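Local coordinates for neuraminidase (Influenza A virus, PDB 4GDI), which forms a neuraminidase-like, calcium-binding tetrameric beta-propeller with a diverged putative active site, its sialidase activity only predicted, at residues T214-L224 / V236-P247; F270-K281 / F291-I300. All blocks are in the same frame, centred on the assembly; numbering follows the deposited sequence.

Contact 1: residues T214-L224 / V236-P247; sequences TNLWNDAKRPL and VEPCNGAPTDFP. With CA (calcium ion), chain R.
The R222 guanidinium lies against D245, whose CA stands 3.6 Å above its plane, while T214 CB sits in that plane at the edge. D245 OD1, also over a face, is 3.7 Å from R222 NH2 in a long salt bridge of charges alone, no N-H pointing at it; OD1 has its stronger partner in I267. NH2 bonds to I267 O and to a water shared with T244 O. The carboxylates of D219 and E237 are nearly coplanar (18°); D219 OD2 and E237 OE2, 2.5 Å apart, suggest that one acid holds a proton. The extended K221 chain runs past E237 and places NZ 2.9 Å from P238 O and 3.0 Å from N240 O, with K257 O as third acceptor. D245 turns its carboxylate away from its own backbone N (chi1 -155°), and its OD2 meets, at 2.3 Å, the calcium that N215 O, D219 O, the G263 and G265 carbonyls and a water also bind. D245 N in turn donates to A220 O. Paired backbones of L224 and V236 join these calcium-binding loops to strands 224-228 and 233-236, while T244 rests on T279 and K281 of strand 277-281.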
loop_
_atom_site.group_PDB
_atom_site.type_symbol
_atom_site.label_atom_id
_atom_site.label_comp_id
_atom_site.label_asym_id
_atom_site.label_seq_id
_atom_site.Cartn_x
_atom_site.Cartn_y
_atom_site.Cartn_z
ATOM N N THR A 214 -27.430 -11.242 23.640
ATOM C CA THR A 214 -26.938 -11.057 24.999
ATOM C C THR A 214 -28.052 -10.368 25.770
ATOM O O THR A 214 -28.530 -9.309 25.365
ATOM C CB THR A 214 -25.677 -10.214 25.019
ATOM O OG1 THR A 214 -24.613 -10.927 24.382
ATOM C CG2 THR A 214 -25.250 -9.871 26.487
ATOM N N ASN A 215 -28.513 -11.000 26.843
ATOM C CA ASN A 215 -29.560 -10.423 27.677
ATOM C C ASN A 215 -28.919 -9.674 28.842
ATOM O O ASN A 215 -28.371 -10.287 29.748
ATOM C CB ASN A 215 -30.505 -11.516 28.198
ATOM C CG ASN A 215 -31.716 -10.955 28.933
ATOM O OD1 ASN A 215 -31.645 -9.902 29.566
ATOM N ND2 ASN A 215 -32.830 -11.664 28.853
ATOM N N LEU A 216 -28.996 -8.346 28.803
ATOM C CA LEU A 216 -28.329 -7.495 29.791
ATOM C C LEU A 216 -29.216 -7.215 31.007
ATOM O O LEU A 216 -28.809 -6.538 31.958
ATOM C CB LEU A 216 -27.947 -6.158 29.146
ATOM C CG LEU A 216 -26.910 -6.202 28.026
ATOM C CD1 LEU A 216 -26.611 -4.779 27.531
ATOM C CD2 LEU A 216 -25.636 -6.884 28.487
ATOM N N TRP A 217 -30.429 -7.747 30.963
ATOM C CA TRP A 217 -31.458 -7.436 31.940
ATOM C C TRP A 217 -31.594 -8.532 32.994
ATOM O O TRP A 217 -31.256 -8.324 34.161
ATOM C CB TRP A 217 -32.785 -7.249 31.213
ATOM C CG TRP A 217 -33.956 -7.096 32.100
ATOM C CD1 TRP A 217 -33.947 -6.774 33.427
ATOM C CD2 TRP A 217 -35.328 -7.258 31.734
ATOM N NE1 TRP A 217 -35.230 -6.715 33.906
ATOM C CE2 TRP A 217 -36.099 -7.013 32.888
ATOM C CE3 TRP A 217 -35.985 -7.590 30.539
ATOM C CZ2 TRP A 217 -37.486 -7.095 32.888
ATOM C CZ3 TRP A 217 -37.360 -7.661 30.536
ATOM C CH2 TRP A 217 -38.102 -7.417 31.706
ATOM N N ASN A 218 -32.079 -9.697 32.570
ATOM C CA ASN A 218 -32.484 -10.737 33.504
ATOM C C ASN A 218 -32.148 -12.159 33.062
ATOM O O ASN A 218 -32.922 -13.076 33.333
ATOM C CB ASN A 218 -33.996 -10.651 33.698
ATOM C CG ASN A 218 -34.748 -10.736 32.388
ATOM O OD1 ASN A 218 -34.145 -10.957 31.327
ATOM N ND2 ASN A 218 -36.065 -10.563 32.442
ATOM N N ASP A 219 -31.019 -12.363 32.385
ATOM C CA ASP A 219 -30.656 -13.720 31.970
ATOM C C ASP A 219 -29.175 -13.881 31.780
ATOM O O ASP A 219 -28.510 -13.032 31.185
ATOM C CB ASP A 219 -31.387 -14.127 30.677
ATOM C CG ASP A 219 -31.440 -15.642 30.465
ATOM O OD1 ASP A 219 -30.855 -16.416 31.259
ATOM O OD2 ASP A 219 -32.070 -16.071 29.469
ATOM N N ALA A 220 -28.672 -15.013 32.263
ATOM C CA ALA A 220 -27.282 -15.379 32.090
ATOM C C ALA A 220 -27.157 -16.491 31.044
ATOM O O ALA A 220 -26.056 -16.873 30.666
ATOM C CB ALA A 220 -26.677 -15.819 33.440
ATOM N N LYS A 221 -28.288 -17.019 30.589
ATOM C CA LYS A 221 -28.273 -17.812 29.367
ATOM C C LYS A 221 -28.328 -16.796 28.239
ATOM O O LYS A 221 -28.706 -15.640 28.460
ATOM C CB LYS A 221 -29.472 -18.763 29.292
ATOM C CG LYS A 221 -29.239 -20.115 29.965
ATOM C CD LYS A 221 -30.537 -20.909 30.054
ATOM C CE LYS A 221 -30.307 -22.268 30.717
ATOM N NZ LYS A 221 -31.534 -23.108 30.682
ATOM N N ARG A 222 -27.941 -17.209 27.040
ATOM C CA ARG A 222 -28.057 -16.324 25.878
ATOM C C ARG A 222 -29.279 -16.733 25.092
ATOM O O ARG A 222 -29.398 -17.888 24.707
ATOM C CB ARG A 222 -26.816 -16.427 25.000
ATOM C CG ARG A 222 -25.542 -16.051 25.717
ATOM C CD ARG A 222 -24.359 -16.128 24.780
ATOM N NE ARG A 222 -23.113 -15.703 25.401
ATOM C CZ ARG A 222 -22.775 -14.430 25.601
ATOM N NH1 ARG A 222 -23.608 -13.463 25.254
ATOM N NH2 ARG A 222 -21.606 -14.126 26.159
ATOM N N PRO A 223 -30.212 -15.797 24.886
ATOM C CA PRO A 223 -31.359 -16.083 24.021
ATOM C C PRO A 223 -30.918 -16.262 22.566
ATOM O O PRO A 223 -29.914 -15.682 22.123
ATOM C CB PRO A 223 -32.230 -14.834 24.161
ATOM C CG PRO A 223 -31.264 -13.742 24.492
ATOM C CD PRO A 223 -30.162 -14.383 25.306
ATOM N N LEU A 224 -31.672 -17.058 21.828
ATOM C CA LEU A 224 -31.340 -17.364 20.442
ATOM C C LEU A 224 -32.454 -16.989 19.504
ATOM O O LEU A 224 -33.637 -17.134 19.820
ATOM C CB LEU A 224 -31.063 -18.855 20.289
ATOM C CG LEU A 224 -29.933 -19.345 21.181
ATOM C CD1 LEU A 224 -29.841 -20.850 21.133
ATOM C CD2 LEU A 224 -28.609 -18.708 20.747
ATOM N N VAL A 236 -35.639 -18.596 21.062
ATOM C CA VAL A 236 -35.459 -19.833 21.814
ATOM C C VAL A 236 -34.504 -19.643 23.007
ATOM O O VAL A 236 -33.586 -18.816 22.960
ATOM C CB VAL A 236 -34.903 -20.908 20.865
ATOM C CG1 VAL A 236 -34.164 -21.976 21.619
ATOM C CG2 VAL A 236 -36.042 -21.496 20.032
ATOM N N GLU A 237 -34.724 -20.414 24.065
ATOM C CA GLU A 237 -33.865 -20.413 25.251
ATOM C C GLU A 237 -33.049 -21.710 25.318
ATOM O O GLU A 237 -33.589 -22.796 25.117
ATOM C CB GLU A 237 -34.727 -20.295 26.518
ATOM C CG GLU A 237 -33.913 -20.122 27.787
ATOM C CD GLU A 237 -33.346 -18.724 27.950
ATOM O OE1 GLU A 237 -33.623 -17.856 27.086
ATOM O OE2 GLU A 237 -32.630 -18.498 28.957
ATOM N N PRO A 238 -31.735 -21.610 25.568
ATOM C CA PRO A 238 -30.981 -22.858 25.747
ATOM C C PRO A 238 -31.578 -23.718 26.866
ATOM O O PRO A 238 -32.037 -23.186 27.874
ATOM C CB PRO A 238 -29.584 -22.371 26.120
ATOM C CG PRO A 238 -29.471 -21.022 25.408
ATOM C CD PRO A 238 -30.863 -20.428 25.565
ATOM N N CYS A 239 -31.603 -25.029 26.674
ATOM C CA CYS A 239 -32.282 -25.904 27.617
ATOM C C CYS A 239 -31.278 -26.728 28.411
ATOM O O CYS A 239 -31.651 -27.686 29.080
ATOM C CB CYS A 239 -33.283 -26.810 26.880
ATOM S SG CYS A 239 -34.614 -25.900 26.058
ATOM N N ASN A 240 -30.002 -26.357 28.344
ATOM C CA ASN A 240 -28.997 -27.025 29.155
ATOM C C ASN A 240 -28.960 -26.356 30.525
ATOM O O ASN A 240 -29.864 -25.586 30.860
ATOM C CB ASN A 240 -27.636 -27.019 28.457
ATOM C CG ASN A 240 -27.088 -25.607 28.234
ATOM O OD1 ASN A 240 -27.837 -24.626 28.233
ATOM N ND2 ASN A 240 -25.780 -25.509 28.026
ATOM N N GLY A 241 -27.936 -26.654 31.320
ATOM C CA GLY A 241 -27.833 -26.093 32.660
ATOM C C GLY A 241 -26.544 -25.316 32.849
ATOM O O GLY A 241 -26.132 -25.056 33.973
ATOM N N ALA A 242 -25.916 -24.928 31.740
ATOM C CA ALA A 242 -24.662 -24.185 31.798
ATOM C C ALA A 242 -24.818 -22.840 31.095
ATOM O O ALA A 242 -24.656 -22.760 29.877
ATOM C CB ALA A 242 -23.572 -24.989 31.148
ATOM N N PRO A 243 -25.150 -21.783 31.852
ATOM C CA PRO A 243 -25.271 -20.432 31.279
ATOM C C PRO A 243 -23.958 -20.000 30.627
ATOM O O PRO A 243 -22.924 -20.462 31.086
ATOM C CB PRO A 243 -25.589 -19.562 32.502
ATOM C CG PRO A 243 -26.143 -20.510 33.509
ATOM C CD PRO A 243 -25.409 -21.785 33.298
ATOM N N THR A 244 -23.979 -19.160 29.585
ATOM C CA THR A 244 -22.732 -18.798 28.913
ATOM C C THR A 244 -22.449 -17.300 28.841
ATOM O O THR A 244 -21.405 -16.891 28.335
ATOM C CB THR A 244 -22.637 -19.381 27.472
ATOM O OG1 THR A 244 -23.662 -18.821 26.637
ATOM C CG2 THR A 244 -22.752 -20.886 27.493
ATOM N N ASP A 245 -23.360 -16.483 29.350
ATOM C CA ASP A 245 -23.107 -15.057 29.452
ATOM C C ASP A 245 -22.012 -14.834 30.513
ATOM O O ASP A 245 -21.658 -15.738 31.269
ATOM C CB ASP A 245 -24.390 -14.339 29.861
ATOM C CG ASP A 245 -24.426 -12.883 29.434
ATOM O OD1 ASP A 245 -23.436 -12.379 28.849
ATOM O OD2 ASP A 245 -25.466 -12.244 29.692
ATOM N N PHE A 246 -21.444 -13.638 30.526
ATOM C CA PHE A 246 -20.653 -13.187 31.655
ATOM C C PHE A 246 -21.109 -11.787 32.023
ATOM O O PHE A 246 -21.103 -10.896 31.175
ATOM C CB PHE A 246 -19.160 -13.192 31.370
ATOM C CG PHE A 246 -18.336 -12.976 32.610
ATOM C CD1 PHE A 246 -18.147 -11.695 33.117
ATOM C CD2 PHE A 246 -17.807 -14.053 33.302
ATOM C CE1 PHE A 246 -17.429 -11.489 34.284
ATOM C CE2 PHE A 246 -17.080 -13.855 34.473
ATOM C CZ PHE A 246 -16.891 -12.569 34.957
ATOM N N PRO A 247 -21.488 -11.580 33.300
ATOM C CA PRO A 247 -21.371 -12.552 34.399
ATOM C C PRO A 247 -22.424 -13.642 34.351
ATOM O O PRO A 247 -23.334 -13.601 33.512
ATOM C CB PRO A 247 -21.586 -11.688 35.649
ATOM C CG PRO A 247 -22.483 -10.603 35.199
ATOM C CD PRO A 247 -22.131 -10.331 33.745
HETATM CA CA CA R . -26.924 -11.327 31.169
HETATM O O HOH W 1 -27.424 -13.393 27.885
HETATM O O HOH W 2 -19.930 -16.298 25.818
HETATM O O HOH W 3 -26.289 -19.505 27.468
HETATM O O HOH W 4 -25.528 -12.255 32.917
#

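Contact 2: residues F270-K281 / F291-I300; sequences FILDEKPAWTSK and FVLEQIPNGI
Q295 lies across the indole of W278, its CB 3.5 Å from the centroid of the six-membered ring and only 8° off the normal, a CH-pi contact over the face. Because CG is anti to the backbone N (chi1 -172°), the chain continues past this ring and its CG packs 3.6 Å from P276 CB, so Q295 touches the indole with one side and runs alongside P276; its OE1 bonds to S307. At the ring's edge lies the L293 carbonyl. Further along this face of the sheet, S280 CB is a small bump received by L293 CD2 and by F291 CZ, 3.7 Å away, and F270 CE2 meets the F291 ring at its edge, 4.0 Å from CZ. On the other face I300 CD1 nests against the paired methyls T279 CG2 (3.8 Å) and I271 CG2 (4.0 Å), while the short A277 CB lies against the I300 backbone and G299 CA. Beside T279, two waters link its OG1 to E294 OE1. Six backbone hydrogen bonds, in pairs at A277-I296, T279-E294 and K281-V292, keep these surfaces in register. Strands 277-281 and 289-296 form an antiparallel beta hairpin, part of a blade of the neuraminidase propeller, flanked by the loop 270-276 and the type I turn from I296 to G299 that leads to I300.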
loop_
_atom_site.group_PDB
_atom_site.type_symbol
_atom_site.label_atom_id
_atom_site.label_comp_id
_atom_site.label_asym_id
_atom_site.label_seq_id
_atom_site.Cartn_x
_atom_site.Cartn_y
_atom_site.Cartn_z
ATOM N N PHE A 270 -21.621 -16.003 21.476
ATOM C CA PHE A 270 -22.265 -16.819 20.451
ATOM C C PHE A 270 -22.514 -18.263 20.885
ATOM O O PHE A 270 -21.802 -18.797 21.739
ATOM C CB PHE A 270 -21.393 -16.831 19.189
ATOM C CG PHE A 270 -20.078 -17.564 19.350
ATOM C CD1 PHE A 270 -19.997 -18.920 19.118
ATOM C CD2 PHE A 270 -18.919 -16.887 19.714
ATOM C CE1 PHE A 270 -18.786 -19.598 19.247
ATOM C CE2 PHE A 270 -17.702 -17.556 19.843
ATOM C CZ PHE A 270 -17.639 -18.912 19.619
ATOM N N ILE A 271 -23.531 -18.864 20.269
ATOM C CA ILE A 271 -23.830 -20.302 20.356
ATOM C C ILE A 271 -24.055 -20.793 18.926
ATOM O O ILE A 271 -24.890 -20.242 18.212
ATOM C CB ILE A 271 -25.111 -20.562 21.190
ATOM C CG1 ILE A 271 -24.875 -20.194 22.662
ATOM C CG2 ILE A 271 -25.589 -22.015 21.043
ATOM C CD1 ILE A 271 -26.042 -20.496 23.571
ATOM N N LEU A 272 -23.298 -21.793 18.486
ATOM C CA LEU A 272 -23.563 -22.404 17.188
ATOM C C LEU A 272 -24.797 -23.283 17.301
ATOM O O LEU A 272 -24.754 -24.367 17.878
ATOM C CB LEU A 272 -22.372 -23.219 16.697
ATOM C CG LEU A 272 -22.433 -23.718 15.250
ATOM C CD1 LEU A 272 -22.510 -22.561 14.282
ATOM C CD2 LEU A 272 -21.215 -24.579 14.924
ATOM N N ASP A 273 -25.884 -22.802 16.712
ATOM C CA ASP A 273 -27.214 -23.359 16.907
ATOM C C ASP A 273 -27.514 -24.383 15.808
ATOM O O ASP A 273 -28.336 -24.150 14.926
ATOM C CB ASP A 273 -28.225 -22.209 16.911
ATOM C CG ASP A 273 -29.649 -22.666 17.129
ATOM O OD1 ASP A 273 -29.874 -23.834 17.534
ATOM O OD2 ASP A 273 -30.547 -21.831 16.896
ATOM N N GLU A 274 -26.809 -25.510 15.901
ATOM C CA GLU A 274 -26.937 -26.631 14.987
ATOM C C GLU A 274 -27.069 -27.943 15.785
ATOM O O GLU A 274 -27.262 -27.939 16.997
ATOM C CB GLU A 274 -25.698 -26.686 14.089
ATOM C CG GLU A 274 -25.444 -25.395 13.331
ATOM C CD GLU A 274 -26.506 -25.145 12.278
ATOM O OE1 GLU A 274 -26.974 -26.147 11.698
ATOM O OE2 GLU A 274 -26.881 -23.971 12.035
ATOM N N LYS A 275 -26.963 -29.061 15.088
ATOM C CA LYS A 275 -26.881 -30.363 15.725
ATOM C C LYS A 275 -25.691 -31.095 15.125
ATOM O O LYS A 275 -25.743 -31.507 13.971
ATOM C CB LYS A 275 -28.148 -31.174 15.470
ATOM C CG LYS A 275 -29.384 -30.657 16.184
ATOM C CD LYS A 275 -30.499 -31.697 16.140
ATOM C CE LYS A 275 -31.823 -31.092 16.567
ATOM N NZ LYS A 275 -32.961 -31.675 15.801
ATOM N N PRO A 276 -24.606 -31.246 15.892
ATOM C CA PRO A 276 -24.381 -30.760 17.257
ATOM C C PRO A 276 -24.341 -29.246 17.368
ATOM O O PRO A 276 -24.019 -28.559 16.394
ATOM C CB PRO A 276 -22.985 -31.298 17.588
ATOM C CG PRO A 276 -22.803 -32.466 16.686
ATOM C CD PRO A 276 -23.474 -32.058 15.417
ATOM N N ALA A 277 -24.652 -28.747 18.561
ATOM C CA ALA A 277 -24.473 -27.344 18.880
ATOM C C ALA A 277 -23.113 -27.152 19.525
ATOM O O ALA A 277 -22.513 -28.108 20.014
ATOM C CB ALA A 277 -25.559 -26.884 19.830
ATOM N N TRP A 278 -22.633 -25.913 19.535
ATOM C CA TRP A 278 -21.458 -25.561 20.328
ATOM C C TRP A 278 -21.760 -24.344 21.166
ATOM O O TRP A 278 -22.312 -23.361 20.657
ATOM C CB TRP A 278 -20.265 -25.255 19.436
ATOM C CG TRP A 278 -19.678 -26.451 18.775
ATOM C CD1 TRP A 278 -20.132 -27.074 17.656
ATOM C CD2 TRP A 278 -18.505 -27.159 19.183
ATOM N NE1 TRP A 278 -19.308 -28.120 17.332
ATOM C CE2 TRP A 278 -18.300 -28.193 18.256
ATOM C CE3 TRP A 278 -17.603 -27.013 20.240
ATOM C CZ2 TRP A 278 -17.243 -29.088 18.362
ATOM C CZ3 TRP A 278 -16.551 -27.903 20.343
ATOM C CH2 TRP A 278 -16.379 -28.923 19.409
ATOM N N THR A 279 -21.414 -24.423 22.451
ATOM C CA THR A 279 -21.493 -23.285 23.349
ATOM C C THR A 279 -20.109 -22.732 23.547
ATOM O O THR A 279 -19.123 -23.427 23.300
ATOM C CB THR A 279 -22.070 -23.676 24.717
ATOM O OG1 THR A 279 -21.348 -24.793 25.232
ATOM C CG2 THR A 279 -23.553 -24.050 24.588
ATOM N N SER A 280 -20.032 -21.490 24.016
ATOM C CA SER A 280 -18.746 -20.874 24.292
ATOM C C SER A 280 -18.847 -19.954 25.510
ATOM O O SER A 280 -19.844 -19.265 25.702
ATOM C CB SER A 280 -18.245 -20.123 23.048
ATOM O OG SER A 280 -19.167 -19.136 22.655
ATOM N N LYS A 281 -17.816 -19.971 26.351
ATOM C CA LYS A 281 -17.840 -19.189 27.583
ATOM C C LYS A 281 -16.455 -19.060 28.232
ATOM O O LYS A 281 -15.507 -19.794 27.905
ATOM C CB LYS A 281 -18.817 -19.823 28.571
ATOM C CG LYS A 281 -18.415 -21.244 29.003
ATOM C CD LYS A 281 -19.417 -21.852 29.997
ATOM C CE LYS A 281 -18.865 -23.138 30.635
ATOM N NZ LYS A 281 -19.745 -23.653 31.733
ATOM N N PHE A 291 -11.325 -19.299 27.642
ATOM C CA PHE A 291 -12.442 -19.476 26.717
ATOM C C PHE A 291 -12.586 -20.952 26.407
ATOM O O PHE A 291 -11.615 -21.635 26.045
ATOM C CB PHE A 291 -12.217 -18.678 25.432
ATOM C CG PHE A 291 -13.482 -18.253 24.733
ATOM C CD1 PHE A 291 -14.347 -17.344 25.315
ATOM C CD2 PHE A 291 -13.774 -18.718 23.467
ATOM C CE1 PHE A 291 -15.495 -16.936 24.661
ATOM C CE2 PHE A 291 -14.928 -18.303 22.805
ATOM C CZ PHE A 291 -15.783 -17.415 23.403
ATOM N N VAL A 292 -13.813 -21.442 26.536
ATOM C CA VAL A 292 -14.084 -22.865 26.410
ATOM C C VAL A 292 -15.215 -23.145 25.407
ATOM O O VAL A 292 -16.300 -22.561 25.486
ATOM C CB VAL A 292 -14.448 -23.447 27.790
ATOM C CG1 VAL A 292 -14.856 -24.909 27.674
ATOM C CG2 VAL A 292 -13.275 -23.294 28.739
ATOM N N LEU A 293 -14.939 -24.040 24.468
ATOM C CA LEU A 293 -15.902 -24.447 23.453
ATOM C C LEU A 293 -16.403 -25.851 23.803
ATOM O O LEU A 293 -15.605 -26.767 23.983
ATOM C CB LEU A 293 -15.239 -24.452 22.078
ATOM C CG LEU A 293 -15.338 -23.148 21.270
ATOM C CD1 LEU A 293 -16.722 -23.003 20.656
ATOM C CD2 LEU A 293 -15.035 -21.961 22.147
ATOM N N GLU A 294 -17.715 -26.017 23.920
ATOM C CA GLU A 294 -18.282 -27.329 24.244
ATOM C C GLU A 294 -19.315 -27.762 23.218
ATOM O O GLU A 294 -20.185 -26.987 22.813
ATOM C CB GLU A 294 -18.885 -27.310 25.641
ATOM C CG GLU A 294 -17.828 -27.105 26.735
ATOM C CD GLU A 294 -18.422 -27.011 28.128
ATOM O OE1 GLU A 294 -19.132 -26.024 28.407
ATOM O OE2 GLU A 294 -18.168 -27.923 28.945
ATOM N N GLN A 295 -19.199 -29.013 22.790
ATOM C CA GLN A 295 -20.111 -29.584 21.816
ATOM C C GLN A 295 -21.260 -30.337 22.492
ATOM O O GLN A 295 -21.038 -31.141 23.403
ATOM C CB GLN A 295 -19.347 -30.552 20.926
ATOM C CG GLN A 295 -20.164 -31.073 19.753
ATOM C CD GLN A 295 -19.529 -32.297 19.114
ATOM O OE1 GLN A 295 -19.131 -33.220 19.809
ATOM N NE2 GLN A 295 -19.426 -32.301 17.794
ATOM N N ILE A 296 -22.475 -30.069 22.023
ATOM C CA ILE A 296 -23.692 -30.697 22.518
ATOM C C ILE A 296 -24.389 -31.366 21.344
ATOM O O ILE A 296 -25.127 -30.711 20.609
ATOM C CB ILE A 296 -24.665 -29.670 23.132
ATOM C CG1 ILE A 296 -24.004 -28.888 24.263
ATOM C CG2 ILE A 296 -25.904 -30.363 23.671
ATOM C CD1 ILE A 296 -24.906 -27.786 24.829
ATOM N N PRO A 297 -24.139 -32.673 21.152
ATOM C CA PRO A 297 -24.622 -33.430 19.992
ATOM C C PRO A 297 -26.119 -33.326 19.723
ATOM O O PRO A 297 -26.530 -33.318 18.559
ATOM C CB PRO A 297 -24.233 -34.870 20.345
ATOM C CG PRO A 297 -22.962 -34.698 21.088
ATOM C CD PRO A 297 -23.215 -33.485 21.970
ATOM N N ASN A 298 -26.934 -33.232 20.761
ATOM C CA ASN A 298 -28.376 -33.239 20.534
ATOM C C ASN A 298 -28.990 -31.856 20.369
ATOM O O ASN A 298 -30.205 -31.725 20.226
ATOM C CB ASN A 298 -29.077 -34.048 21.627
ATOM C CG ASN A 298 -28.755 -35.543 21.527
ATOM O OD1 ASN A 298 -28.404 -36.035 20.462
ATOM N ND2 ASN A 298 -28.874 -36.256 22.633
ATOM N N GLY A 299 -28.146 -30.827 20.366
ATOM C CA GLY A 299 -28.592 -29.476 20.067
ATOM C C GLY A 299 -28.882 -28.665 21.311
ATOM O O GLY A 299 -28.987 -29.208 22.413
ATOM N N ILE A 300 -29.031 -27.357 21.127
ATOM C CA ILE A 300 -29.111 -26.447 22.256
ATOM C C ILE A 300 -30.434 -26.551 23.010
ATOM O O ILE A 300 -30.564 -26.052 24.134
ATOM C CB ILE A 300 -28.870 -24.984 21.813
ATOM C CG1 ILE A 300 -28.482 -24.132 23.019
ATOM C CG2 ILE A 300 -30.098 -24.409 21.109
ATOM C CD1 ILE A 300 -27.178 -24.580 23.698
HETATM O O HOH W 5 -29.004 -26.277 18.388
HETATM O O HOH W 6 -20.152 -30.772 15.671
HETATM O O HOH W 7 -18.825 -23.766 26.468
HETATM O O HOH W 8 -22.182 -26.166 27.520
#

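In the fold
Both contacts are largely buried, their centres each about 16 Å from the centre of the chain, yet they differ in chemistry. Contact 1 joins irregular loops through calcium, carboxylates, a lysine and an arginine; contact 2 is built on a regular hairpin, with apolar and aromatic packing, and exposed residues appear where its turn reaches the surface. They follow each other along the chain and touch, their centres 13 Å apart. C239 N probably donates to I300 O (2.9 Å), and I300 also packs on L224 and P238, so the residue that fills contact 2 reaches the strand pair of contact 1. T244 CB lies against S280 O, a second junction between the loops and the hairpin.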